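Long-range contacts in beta-galactosidase (PDB 6Y2K), which catalyses the hydrolysis of terminal beta-D-galactose residues in beta-galactosides, as a cold-active, hexameric GH42 enzyme from an Antarctic Marinomonas: residues L89-A94 and S151-D156; S102-T107 and H146-S151; M123-Y128 and D228-H233; F222-V227 and G256-V261. One frame throughout, in Å; residues are numbered along the deposited sequence.

Contact 1. Residues L89-A94 and S151-D156; sequences LAKDEA and SYAEAD. With GOL (glycerol), chain E.
The ring of Y152 runs along the backbone of K91-E93 and has the largest share of the contact. K91 O sits at the ring edge, close to its plane, 3.5 Å from Y152 CD2, while D92 O and E93 N approach obliquely and E93 CB packs against CE2. Beyond the ring, Y152 OH meets O2 of a bound glycerol at 2.8 Å, and E93 OE2 accepts from the glycerol O3, so the two side-chain ends embrace one small molecule, probably from the crystallisation liquor. A phenylalanine in place of Y152 would probably keep the ring packing but cost the glycerol O2 its hydroxyl partner and leave the water beside it held by its weak bond to E93 OE1.

Further back, K91 lays CB and CD along the Y152 carbonyl, with CG beside the A153 methyl, and its O takes the Y152 N-H at 2.9 Å. S151 holds OG opposite its own N (chi1 166°), where it accepts from K91 N and donates to D156 OD2 at 2.6 Å, 34° out of the carboxylate plane on the syn side. The same oxygen takes A153 N at 2.8 Å through its anti lone pair, the side-chain-to-backbone half of a capping box.

This fastens the loop between helices 79-84 and 111-128 to the start of helix 154-168, with F211 of helix 205-233 meeting the Y152 ring.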
loop_
_atom_site.group_PDB
_atom_site.type_symbol
_atom_site.label_atom_id
_atom_site.label_comp_id
_atom_site.label_asym_id
_atom_site.label_seq_id
_atom_site.Cartn_x
_atom_site.Cartn_y
_atom_site.Cartn_z
ATOM N N LEU A 89 30.487 23.067 37.980
ATOM C CA LEU A 89 29.952 22.082 37.050
ATOM C C LEU A 89 28.443 21.912 37.180
ATOM O O LEU A 89 27.902 21.818 38.281
ATOM C CB LEU A 89 30.657 20.730 37.212
ATOM C CG LEU A 89 32.144 20.706 36.834
ATOM C CD1 LEU A 89 32.756 19.363 37.212
ATOM C CD2 LEU A 89 32.365 20.983 35.354
ATOM N N ALA A 90 27.772 21.875 36.033
ATOM C CA ALA A 90 26.342 21.620 35.977
ATOM C C ALA A 90 26.018 20.170 36.326
ATOM O O ALA A 90 26.887 19.294 36.272
ATOM C CB ALA A 90 25.824 21.928 34.580
ATOM N N LYS A 91 24.765 19.929 36.690
ATOM C CA LYS A 91 24.212 18.568 36.685
ATOM C C LYS A 91 23.053 18.501 35.719
ATOM O O LYS A 91 22.263 19.447 35.622
ATOM C CB LYS A 91 23.756 18.143 38.071
ATOM C CG LYS A 91 24.906 17.877 39.001
ATOM C CD LYS A 91 24.442 17.410 40.359
ATOM C CE LYS A 91 25.654 17.079 41.212
ATOM N NZ LYS A 91 25.211 16.583 42.539
ATOM N N ASP A 92 22.951 17.381 35.008
ATOM C CA ASP A 92 21.840 17.155 34.096
ATOM C C ASP A 92 20.554 16.834 34.869
ATOM O O ASP A 92 20.555 16.743 36.100
ATOM C CB ASP A 92 22.177 16.085 33.033
ATOM C CG ASP A 92 22.487 14.719 33.612
ATOM O OD1 ASP A 92 21.981 14.344 34.697
ATOM O OD2 ASP A 92 23.263 14.000 32.943
ATOM N N GLU A 93 19.467 16.676 34.129
ATOM C CA GLU A 93 18.148 16.397 34.698
ATOM C C GLU A 93 18.115 15.095 35.493
ATOM O O GLU A 93 17.366 14.975 36.464
ATOM C CB GLU A 93 17.119 16.361 33.570
ATOM C CG GLU A 93 15.676 16.252 34.021
ATOM C CD GLU A 93 14.694 16.562 32.905
ATOM O OE1 GLU A 93 15.107 16.644 31.723
ATOM O OE2 GLU A 93 13.499 16.727 33.218
ATOM N N ALA A 94 18.956 14.140 35.093
ATOM C CA ALA A 94 19.103 12.876 35.810
ATOM C C ALA A 94 19.955 12.963 37.078
ATOM O O ALA A 94 20.113 11.964 37.759
ATOM C CB ALA A 94 19.657 11.808 34.872
ATOM N N SER A 151 20.219 23.530 34.660
ATOM C CA SER A 151 21.200 22.736 35.396
ATOM C C SER A 151 20.640 22.487 36.783
ATOM O O SER A 151 19.845 23.280 37.288
ATOM C CB SER A 151 22.548 23.458 35.466
ATOM O OG SER A 151 23.409 22.860 36.427
ATOM N N TYR A 152 21.038 21.368 37.378
ATOM C CA TYR A 152 20.382 20.850 38.576
ATOM C C TYR A 152 21.390 20.552 39.683
ATOM O O TYR A 152 21.293 19.537 40.383
ATOM C CB TYR A 152 19.560 19.617 38.195
ATOM C CG TYR A 152 18.518 19.918 37.132
ATOM C CD1 TYR A 152 17.246 20.361 37.485
ATOM C CD2 TYR A 152 18.807 19.778 35.775
ATOM C CE1 TYR A 152 16.284 20.644 36.521
ATOM C CE2 TYR A 152 17.854 20.062 34.805
ATOM C CZ TYR A 152 16.589 20.495 35.186
ATOM O OH TYR A 152 15.637 20.782 34.240
ATOM N N ALA A 153 22.347 21.471 39.836
ATOM C CA ALA A 153 23.386 21.400 40.856
ATOM C C ALA A 153 23.032 22.329 42.016
ATOM O O ALA A 153 22.078 23.116 41.930
ATOM C CB ALA A 153 24.727 21.795 40.254
ATOM N N GLU A 154 23.823 22.247 43.084
ATOM C CA GLU A 154 23.607 23.060 44.291
ATOM C C GLU A 154 23.591 24.554 43.978
ATOM O O GLU A 154 22.753 25.274 44.489
ATOM C CB GLU A 154 24.666 22.764 45.363
ATOM C CG GLU A 154 24.367 23.378 46.735
ATOM C CD GLU A 154 23.139 22.763 47.414
ATOM O OE1 GLU A 154 22.943 21.528 47.289
ATOM O OE2 GLU A 154 22.366 23.502 48.080
ATOM N N ALA A 155 24.503 25.006 43.117
ATOM C CA ALA A 155 24.570 26.425 42.740
ATOM C C ALA A 155 23.278 26.922 42.083
ATOM O O ALA A 155 22.859 28.052 42.319
ATOM C CB ALA A 155 25.765 26.679 41.827
ATOM N N ASP A 156 22.650 26.064 41.281
ATOM C CA ASP A 156 21.395 26.400 40.614
ATOM C C ASP A 156 20.254 26.550 41.628
ATOM O O ASP A 156 19.411 27.433 41.494
ATOM C CB ASP A 156 21.022 25.329 39.584
ATOM C CG ASP A 156 22.125 25.085 38.569
ATOM O OD1 ASP A 156 22.324 25.976 37.717
ATOM O OD2 ASP A 156 22.778 24.010 38.635
HETATM C C1 GOL E . 11.273 20.884 33.493
HETATM O O1 GOL E . 11.594 21.270 32.149
HETATM C C2 GOL E . 12.474 20.479 34.324
HETATM O O2 GOL E . 13.019 21.663 34.915
HETATM C C3 GOL E . 12.043 19.497 35.413
HETATM O O3 GOL E . 12.108 18.145 34.936
HETATM O O HOH W 1 25.536 19.818 43.328
HETATM O O HOH W 2 15.805 19.709 31.843
#

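Contact 2. Residues S102-T107 and H146-S151; sequences SRRHYT and HDTVLS
H146, T148 and R104 bury the most surface here, and two arginine NE-H groups make the direct hydrogen bonds. H146 is met by R103: NE donates to H146 NE2 at 3.1 Å, lying only 5° out of the imidazole plane, while the ring nitrogen is tilted somewhat from the guanidinium. The two side chains cross at about a right angle. R103 gets there with a straight chain from CG to NE.

R104, by contrast, folds its chain at chi2 and chi3 (54°), and the bend carries NE to T148 OG1 at 3.0 Å with a fairly straight N-H (159°). That OG1 is also bonded to C145 O, so the hydroxyl is held by R104 NE on one segment and by the carbonyl of C145, just before H146. The far end of the guanidinium is fixed as well: NH1 forms a salt bridge with D140, and NH2 makes a weak bond to Y106 OH. T148 CG2 lies against R104, 3.8 Å from its O and close to CB.

Water fills in behind. One molecule donates to T148 O at 2.7 Å and to Y106 O at 2.9 Å. At the end of the contact T107 CB packs on S151 OG, 3.6 Å away.

From another subunit, W183 packs on R103 and T201 on H146, and a glycerol bonds R103 NH2. Joined this way are the excursions that follow the third and fourth strands of the (beta/alpha)8 barrel, on the C-terminal side of the strands, where TIM-barrel enzymes carry their active sites.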
loop_
_atom_site.group_PDB
_atom_site.type_symbol
_atom_site.label_atom_id
_atom_site.label_comp_id
_atom_site.label_asym_id
_atom_site.label_seq_id
_atom_site.Cartn_x
_atom_site.Cartn_y
_atom_site.Cartn_z
ATOM N N SER A 102 34.594 18.013 26.693
ATOM C CA SER A 102 33.923 18.522 25.505
ATOM C C SER A 102 33.925 20.058 25.617
ATOM O O SER A 102 35.016 20.658 25.672
ATOM C CB SER A 102 32.514 17.892 25.362
ATOM O OG SER A 102 31.627 18.265 26.416
ATOM N N ARG A 103 32.755 20.689 25.656
ATOM C CA ARG A 103 32.661 22.145 25.838
ATOM C C ARG A 103 31.424 22.495 26.654
ATOM O O ARG A 103 30.578 21.634 26.889
ATOM C CB ARG A 103 32.636 22.878 24.480
ATOM C CG ARG A 103 31.511 22.468 23.530
ATOM C CD ARG A 103 31.490 23.347 22.281
ATOM N NE ARG A 103 30.488 22.907 21.309
ATOM C CZ ARG A 103 30.383 23.358 20.055
ATOM N NH1 ARG A 103 31.226 24.274 19.559
ATOM N NH2 ARG A 103 29.421 22.874 19.276
ATOM N N ARG A 104 31.348 23.762 27.076
ATOM C CA ARG A 104 30.214 24.317 27.829
ATOM C C ARG A 104 30.002 23.667 29.210
ATOM O O ARG A 104 28.881 23.597 29.720
ATOM C CB ARG A 104 28.924 24.287 26.983
ATOM C CG ARG A 104 28.984 25.145 25.714
ATOM C CD ARG A 104 27.598 25.691 25.354
ATOM N NE ARG A 104 27.086 26.383 26.521
ATOM C CZ ARG A 104 27.469 27.596 26.901
ATOM N NH1 ARG A 104 28.300 28.328 26.161
ATOM N NH2 ARG A 104 26.995 28.096 28.025
ATOM N N HIS A 105 31.110 23.280 29.835
ATOM C CA HIS A 105 31.121 22.618 31.161
ATOM C C HIS A 105 31.091 23.633 32.313
ATOM O O HIS A 105 32.052 23.790 33.066
ATOM C CB HIS A 105 32.324 21.659 31.294
ATOM C CG HIS A 105 33.562 22.154 30.616
ATOM N ND1 HIS A 105 33.848 21.850 29.303
ATOM C CD2 HIS A 105 34.552 22.976 31.039
ATOM C CE1 HIS A 105 34.980 22.435 28.957
ATOM N NE2 HIS A 105 35.429 23.124 29.992
ATOM N N TYR A 106 29.964 24.324 32.437
ATOM C CA TYR A 106 29.674 25.155 33.594
ATOM C C TYR A 106 28.176 25.395 33.699
ATOM O O TYR A 106 27.456 25.331 32.691
ATOM C CB TYR A 106 30.407 26.506 33.515
ATOM C CG TYR A 106 30.003 27.421 32.367
ATOM C CD1 TYR A 106 28.935 28.316 32.496
ATOM C CD2 TYR A 106 30.716 27.425 31.163
ATOM C CE1 TYR A 106 28.571 29.170 31.454
ATOM C CE2 TYR A 106 30.354 28.261 30.114
ATOM C CZ TYR A 106 29.287 29.137 30.265
ATOM O OH TYR A 106 28.940 29.974 29.228
ATOM N N THR A 107 27.712 25.669 34.912
ATOM C CA THR A 107 26.376 26.223 35.096
ATOM C C THR A 107 26.486 27.741 35.183
ATOM O O THR A 107 27.390 28.271 35.842
ATOM C CB THR A 107 25.601 25.676 36.311
ATOM O OG1 THR A 107 24.476 26.534 36.565
ATOM C CG2 THR A 107 26.464 25.572 37.577
ATOM N N HIS A 146 23.811 22.297 23.634
ATOM C CA HIS A 146 23.828 21.005 24.336
ATOM C C HIS A 146 22.953 21.029 25.606
ATOM O O HIS A 146 23.225 20.306 26.569
ATOM C CB HIS A 146 25.263 20.558 24.667
ATOM C CG HIS A 146 26.265 20.898 23.608
ATOM N ND1 HIS A 146 26.233 20.342 22.348
ATOM C CD2 HIS A 146 27.321 21.745 23.622
ATOM C CE1 HIS A 146 27.227 20.834 21.631
ATOM N NE2 HIS A 146 27.904 21.687 22.380
ATOM N N ASP A 147 21.905 21.859 25.591
ATOM C CA ASP A 147 20.947 21.978 26.696
ATOM C C ASP A 147 21.623 22.333 28.023
ATOM O O ASP A 147 21.477 21.632 29.039
ATOM C CB ASP A 147 20.096 20.700 26.804
ATOM C CG ASP A 147 19.497 20.289 25.467
ATOM O OD1 ASP A 147 18.887 21.142 24.792
ATOM O OD2 ASP A 147 19.656 19.115 25.084
ATOM N N THR A 148 22.352 23.447 28.002
ATOM C CA THR A 148 23.149 23.886 29.148
ATOM C C THR A 148 22.553 25.080 29.918
ATOM O O THR A 148 23.189 25.587 30.844
ATOM C CB THR A 148 24.623 24.156 28.729
ATOM O OG1 THR A 148 24.683 24.979 27.551
ATOM C CG2 THR A 148 25.339 22.832 28.454
ATOM N N VAL A 149 21.332 25.505 29.575
ATOM C CA VAL A 149 20.639 26.547 30.344
ATOM C C VAL A 149 20.141 25.956 31.673
ATOM O O VAL A 149 20.495 26.449 32.744
ATOM C CB VAL A 149 19.471 27.176 29.556
ATOM C CG1 VAL A 149 18.715 28.187 30.411
ATOM C CG2 VAL A 149 19.988 27.841 28.284
ATOM N N LEU A 150 19.326 24.905 31.596
ATOM C CA LEU A 150 18.832 24.226 32.800
ATOM C C LEU A 150 19.937 23.340 33.376
ATOM O O LEU A 150 20.557 22.547 32.656
ATOM C CB LEU A 150 17.589 23.382 32.492
ATOM C CG LEU A 150 16.353 24.105 31.951
ATOM C CD1 LEU A 150 15.199 23.124 31.805
ATOM C CD2 LEU A 150 15.937 25.276 32.831
ATOM N N SER A 151 20.219 23.530 34.660
ATOM C CA SER A 151 21.200 22.736 35.396
ATOM C C SER A 151 20.640 22.487 36.783
ATOM O O SER A 151 19.845 23.280 37.288
ATOM C CB SER A 151 22.548 23.458 35.466
ATOM O OG SER A 151 23.409 22.860 36.427
HETATM O O HOH W 3 25.038 23.949 32.009
HETATM O O HOH W 4 23.375 26.545 33.716
#

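Contact 3. Residues M123-Y128 and D228-H233; sequences MMAERY and DILREH
The imidazole of H233 is sandwiched between two glutamates. Over one face lies E126 CG from the other helix, 3.8 Å above the plane and over the ring centre in a CH-pi contact; on the opposite face is E232 CG of its own helix, 3.6 Å above the plane. H233 CG, anti to the carbonyl carbon (chi1 -62°), sets the ring alongside E126; the two side chains point the same way, with the carboxylate turned 80° from the ring and OE2 3.7 Å from H233 CE1. A second conformer of E126 exists and the residue touches a crystal neighbour, so this half of the sandwich is doubtful as a constant feature.

The firmer part lies deeper. H233 CB comes to 3.9 Å from A125 CB. That one methyl also meets I229 CG2 at 3.8 Å and L230 CD2 at 3.9 Å, so a single alanine receives three side chains of the facing helix. A water lies 2.8 Å from both A125 O and H233 O, among more acceptors than it has protons for. An alanine in place of H233 would probably still reach A125 but leave E232 CG without the ring it lies against and open the ring side of the contact with helix 111-128.

The short axes pass 9.2 Å apart and run nearly parallel, at 18°, as neighbouring outer helices of a TIM barrel do. Earlier along the same interface I229 packs on R118, V121 and T122 of helix 111-128; elsewhere on that helix, M124 and Y128 meet strand 67-71 and helix 52-63.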
loop_
_atom_site.group_PDB
_atom_site.type_symbol
_atom_site.label_atom_id
_atom_site.label_comp_id
_atom_site.label_asym_id
_atom_site.label_seq_id
_atom_site.Cartn_x
_atom_site.Cartn_y
_atom_site.Cartn_z
ATOM N N MET A 123 41.071 41.038 31.690
ATOM C CA MET A 123 42.411 40.911 31.097
ATOM C C MET A 123 42.396 41.133 29.585
ATOM O O MET A 123 43.188 41.918 29.067
ATOM C CB MET A 123 43.029 39.537 31.381
ATOM C CG MET A 123 43.654 39.368 32.756
ATOM S SD MET A 123 44.734 37.913 32.795
ATOM C CE MET A 123 43.551 36.599 32.594
ATOM N N MET A 124 41.494 40.439 28.887
ATOM C CA MET A 124 41.380 40.546 27.417
ATOM C C MET A 124 40.943 41.914 26.935
ATOM O O MET A 124 41.510 42.439 25.977
ATOM C CB MET A 124 40.377 39.536 26.851
ATOM C CG MET A 124 40.984 38.246 26.366
ATOM S SD MET A 124 39.787 37.292 25.409
ATOM C CE MET A 124 40.376 37.359 23.722
ATOM N N ALA A 125 39.905 42.450 27.570
ATOM C CA ALA A 125 39.363 43.767 27.222
ATOM C C ALA A 125 40.364 44.912 27.458
ATOM O O ALA A 125 40.378 45.884 26.700
ATOM C CB ALA A 125 38.090 44.024 28.000
ATOM N N GLU A 126 41.173 44.805 28.515
ATOM C CA GLU A 126 42.203 45.806 28.781
ATOM C C GLU A 126 43.303 45.732 27.716
ATOM O O GLU A 126 43.733 46.763 27.206
ATOM C CB GLU A 126 42.735 45.694 30.223
ATOM C CG GLU A 126 41.718 46.242 31.223
ATOM C CD GLU A 126 42.056 45.995 32.683
ATOM O OE1 GLU A 126 42.802 45.044 33.000
ATOM O OE2 GLU A 126 41.543 46.757 33.529
ATOM N N ARG A 127 43.722 44.522 27.347
ATOM C CA ARG A 127 44.774 44.365 26.339
ATOM C C ARG A 127 44.332 44.749 24.916
ATOM O O ARG A 127 45.106 45.388 24.182
ATOM C CB ARG A 127 45.324 42.932 26.329
ATOM C CG ARG A 127 46.575 42.767 25.467
ATOM C CD ARG A 127 47.318 41.462 25.728
ATOM N NE ARG A 127 48.637 41.451 25.085
ATOM C CZ ARG A 127 49.747 42.020 25.578
ATOM N NH1 ARG A 127 49.740 42.665 26.739
ATOM N NH2 ARG A 127 50.885 41.956 24.892
ATOM N N TYR A 128 43.116 44.353 24.523
ATOM C CA TYR A 128 42.689 44.437 23.115
ATOM C C TYR A 128 41.510 45.345 22.831
ATOM O O TYR A 128 41.161 45.532 21.655
ATOM C CB TYR A 128 42.354 43.035 22.585
ATOM C CG TYR A 128 43.509 42.071 22.633
ATOM C CD1 TYR A 128 44.607 42.223 21.794
ATOM C CD2 TYR A 128 43.508 41.013 23.524
ATOM C CE1 TYR A 128 45.666 41.333 21.839
ATOM C CE2 TYR A 128 44.557 40.126 23.579
ATOM C CZ TYR A 128 45.632 40.287 22.740
ATOM O OH TYR A 128 46.648 39.376 22.821
ATOM N N ASP A 228 29.336 44.655 30.573
ATOM C CA ASP A 228 29.741 45.827 31.373
ATOM C C ASP A 228 31.250 46.098 31.253
ATOM O O ASP A 228 31.661 47.257 31.081
ATOM C CB ASP A 228 29.340 45.683 32.838
ATOM C CG ASP A 228 27.837 45.764 33.062
ATOM O OD1 ASP A 228 27.075 46.198 32.169
ATOM O OD2 ASP A 228 27.417 45.395 34.171
ATOM N N ILE A 229 32.054 45.031 31.304
ATOM C CA ILE A 229 33.506 45.136 31.123
ATOM C C ILE A 229 33.867 45.642 29.723
ATOM O O ILE A 229 34.745 46.511 29.582
ATOM C CB ILE A 229 34.206 43.778 31.366
ATOM C CG1 ILE A 229 34.073 43.358 32.835
ATOM C CG2 ILE A 229 35.687 43.837 30.981
ATOM C CD1 ILE A 229 34.275 41.877 33.072
ATOM N N LEU A 230 33.204 45.089 28.703
ATOM C CA LEU A 230 33.486 45.444 27.320
ATOM C C LEU A 230 33.027 46.872 26.974
ATOM O O LEU A 230 33.705 47.545 26.191
ATOM C CB LEU A 230 32.894 44.408 26.352
ATOM C CG LEU A 230 33.517 43.001 26.448
ATOM C CD1 LEU A 230 32.640 41.956 25.763
ATOM C CD2 LEU A 230 34.930 42.976 25.881
ATOM N N ARG A 231 31.917 47.334 27.555
ATOM C CA ARG A 231 31.484 48.742 27.409
ATOM C C ARG A 231 32.518 49.726 27.955
ATOM O O ARG A 231 32.770 50.769 27.345
ATOM C CB ARG A 231 30.164 49.017 28.146
ATOM C CG ARG A 231 28.912 48.381 27.569
ATOM C CD ARG A 231 28.693 48.735 26.116
ATOM N NE ARG A 231 27.424 48.201 25.629
ATOM C CZ ARG A 231 27.104 48.065 24.344
ATOM N NH1 ARG A 231 27.956 48.417 23.371
ATOM N NH2 ARG A 231 25.922 47.552 24.032
ATOM N N GLU A 232 33.086 49.395 29.112
ATOM C CA GLU A 232 34.090 50.239 29.772
ATOM C C GLU A 232 35.386 50.297 28.961
ATOM O O GLU A 232 35.887 51.385 28.664
ATOM C CB GLU A 232 34.354 49.713 31.195
ATOM C CG GLU A 232 35.466 50.391 31.998
ATOM C CD GLU A 232 35.248 51.874 32.255
ATOM O OE1 GLU A 232 36.239 52.548 32.629
ATOM O OE2 GLU A 232 34.107 52.378 32.107
ATOM N N HIS A 233 35.903 49.130 28.583
ATOM C CA HIS A 233 37.247 49.025 28.008
ATOM C C HIS A 233 37.313 48.900 26.494
ATOM O O HIS A 233 38.410 48.917 25.942
ATOM C CB HIS A 233 37.995 47.866 28.662
ATOM C CG HIS A 233 38.195 48.049 30.130
ATOM N ND1 HIS A 233 39.064 48.985 30.648
ATOM C CD2 HIS A 233 37.616 47.443 31.193
ATOM C CE1 HIS A 233 39.018 48.943 31.967
ATOM N NE2 HIS A 233 38.154 48.010 32.324
HETATM O O HOH W 5 41.102 48.613 26.418
#

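Contact 4. Residues F222-V227 and G256-V261; sequences FNKLQV and GQDLDV
N223 and K224 both hold CG opposite their backbone N (chi1 -178° and -177°), which brings the amide of N223 up to L259 and the chain of K224 past D258. The partners belong to a type I beta turn, G256 to L259, that leads into strand 261-266 of the TIM barrel, and L259 N donates to G256 O to close it.

K224 then bends at chi2 (50°) and lays its methylenes across the D258 carboxylate at about a right angle, with CE 3.6 Å from OD1. The ammonium itself goes elsewhere: NZ is 5.1 Å from D258 OD1 and makes its salt bridge with D228, so the attraction to D258 would be a longer-range one.

N223 ND2 comes at L259 from the opposite direction, 3.9 Å from CG. A water links the two segments by accepting from N223 ND2 at 2.8 Å and donating to D258 OD2 at 2.7 Å. The other end of the amide is fixed too, since OD1 is hydrogen-bonded to Y143 and T139. L259 meanwhile packs on L239, H241 and Y243 of strand 238-244, placing helix 205-233 over the turn and that strand.

V227 finishes the join. Its CG2 meets L259 CD2 at 3.8 Å, and both methyls crowd the carbonyl of D258, with CG1 3.3 Å from a buried D258 O that has no hydrogen-bonding partner in the model.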
loop_
_atom_site.group_PDB
_atom_site.type_symbol
_atom_site.label_atom_id
_atom_site.label_comp_id
_atom_site.label_asym_id
_atom_site.label_seq_id
_atom_site.Cartn_x
_atom_site.Cartn_y
_atom_site.Cartn_z
ATOM N N PHE A 222 25.075 36.364 33.494
ATOM C CA PHE A 222 26.390 35.891 33.018
ATOM C C PHE A 222 26.897 36.720 31.843
ATOM O O PHE A 222 28.079 37.084 31.788
ATOM C CB PHE A 222 26.284 34.415 32.621
ATOM C CG PHE A 222 27.583 33.773 32.190
ATOM C CD1 PHE A 222 27.996 33.822 30.865
ATOM C CD2 PHE A 222 28.356 33.058 33.100
ATOM C CE1 PHE A 222 29.165 33.192 30.453
ATOM C CE2 PHE A 222 29.533 32.430 32.700
ATOM C CZ PHE A 222 29.942 32.503 31.374
ATOM N N ASN A 223 26.002 37.003 30.901
ATOM C CA ASN A 223 26.327 37.808 29.730
ATOM C C ASN A 223 26.552 39.282 30.108
ATOM O O ASN A 223 27.486 39.923 29.608
ATOM C CB ASN A 223 25.212 37.686 28.681
ATOM C CG ASN A 223 25.516 38.460 27.408
ATOM O OD1 ASN A 223 26.473 38.147 26.696
ATOM N ND2 ASN A 223 24.705 39.482 27.122
ATOM N N LYS A 224 25.696 39.802 30.984
ATOM C CA LYS A 224 25.754 41.205 31.402
ATOM C C LYS A 224 27.081 41.577 32.084
ATOM O O LYS A 224 27.577 42.700 31.901
ATOM C CB LYS A 224 24.569 41.531 32.316
ATOM C CG LYS A 224 24.454 42.979 32.784
ATOM C CD LYS A 224 24.548 43.971 31.631
ATOM C CE LYS A 224 23.848 45.292 31.922
ATOM N NZ LYS A 224 24.445 46.039 33.065
ATOM N N LEU A 225 27.671 40.654 32.839
ATOM C CA LEU A 225 28.952 40.954 33.473
ATOM C C LEU A 225 30.049 41.177 32.422
ATOM O O LEU A 225 30.889 42.062 32.590
ATOM C CB LEU A 225 29.340 39.917 34.538
ATOM C CG LEU A 225 30.215 38.696 34.251
ATOM C CD1 LEU A 225 31.686 39.042 34.037
ATOM C CD2 LEU A 225 30.072 37.715 35.410
ATOM N N GLN A 226 30.020 40.408 31.335
ATOM C CA GLN A 226 30.981 40.578 30.243
ATOM C C GLN A 226 30.709 41.873 29.476
ATOM O O GLN A 226 31.635 42.623 29.169
ATOM C CB GLN A 226 30.974 39.365 29.300
ATOM C CG GLN A 226 31.296 38.043 30.009
ATOM C CD GLN A 226 31.725 36.907 29.084
ATOM O OE1 GLN A 226 32.181 37.147 27.951
ATOM N NE2 GLN A 226 31.582 35.684 29.541
ATOM N N VAL A 227 29.440 42.140 29.185
ATOM C CA VAL A 227 29.043 43.376 28.495
ATOM C C VAL A 227 29.524 44.632 29.253
ATOM O O VAL A 227 30.045 45.569 28.637
ATOM C CB VAL A 227 27.503 43.429 28.286
ATOM C CG1 VAL A 227 27.024 44.829 27.902
ATOM C CG2 VAL A 227 27.066 42.420 27.229
ATOM N N GLY A 256 19.422 39.961 24.335
ATOM C CA GLY A 256 19.621 40.938 23.269
ATOM C C GLY A 256 19.566 42.403 23.670
ATOM O O GLY A 256 20.200 43.227 23.007
ATOM N N GLN A 257 18.825 42.732 24.736
ATOM C CA GLN A 257 18.750 44.103 25.277
ATOM C C GLN A 257 20.133 44.644 25.660
ATOM O O GLN A 257 20.370 45.850 25.620
ATOM C CB GLN A 257 17.859 44.169 26.532
ATOM C CG GLN A 257 16.370 43.938 26.331
ATOM C CD GLN A 257 15.619 43.881 27.653
ATOM O OE1 GLN A 257 14.435 43.558 27.694
ATOM N NE2 GLN A 257 16.315 44.187 28.747
ATOM N N ASP A 258 21.039 43.746 26.060
ATOM C CA ASP A 258 22.382 44.130 26.501
ATOM C C ASP A 258 23.443 44.120 25.396
ATOM O O ASP A 258 24.609 44.377 25.669
ATOM C CB ASP A 258 22.812 43.231 27.678
ATOM C CG ASP A 258 21.919 43.410 28.906
ATOM O OD1 ASP A 258 21.535 44.558 29.203
ATOM O OD2 ASP A 258 21.607 42.408 29.584
ATOM N N LEU A 259 23.043 43.839 24.157
ATOM C CA LEU A 259 23.973 43.697 23.051
ATOM C C LEU A 259 23.581 44.618 21.900
ATOM O O LEU A 259 22.474 45.163 21.872
ATOM C CB LEU A 259 24.015 42.238 22.585
ATOM C CG LEU A 259 24.577 41.234 23.606
ATOM C CD1 LEU A 259 24.185 39.814 23.209
ATOM C CD2 LEU A 259 26.093 41.341 23.740
ATOM N N ASP A 260 24.507 44.794 20.962
ATOM C CA ASP A 260 24.295 45.661 19.799
ATOM C C ASP A 260 23.762 44.918 18.584
ATOM O O ASP A 260 23.077 45.512 17.752
ATOM C CB ASP A 260 25.601 46.356 19.427
ATOM C CG ASP A 260 26.143 47.192 20.557
ATOM O OD1 ASP A 260 25.371 47.998 21.135
ATOM O OD2 ASP A 260 27.333 47.025 20.900
ATOM N N VAL A 261 24.107 43.634 18.463
ATOM C CA VAL A 261 23.797 42.840 17.280
ATOM C C VAL A 261 23.358 41.447 17.727
ATOM O O VAL A 261 23.912 40.905 18.687
ATOM C CB VAL A 261 25.043 42.665 16.373
ATOM C CG1 VAL A 261 24.704 41.830 15.141
ATOM C CG2 VAL A 261 25.634 44.018 15.971
HETATM O O HOH W 6 22.617 40.008 28.981
#

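All four contacts belong to the TIM-barrel part of the chain and form two groups. Contacts 1 and 2 have centres 9 Å apart, share S151 and are tied by a probable T107-D156 hydrogen bond; contact 2 is nested inside the loop that contact 1 closes. Contacts 3 and 4 lie 13 Å apart between centres and are joined by the R231-D260 salt bridge. Contacts 1 and 3 stand about 30 Å apart between centres. Along the chain contacts 1 and 2 close before contact 4 opens, while contact 3 crosses all three. Helix 205-233, used by contacts 3 and 4, also carries F222, which stacks on Y106 of contact 2 and so bridges the groups.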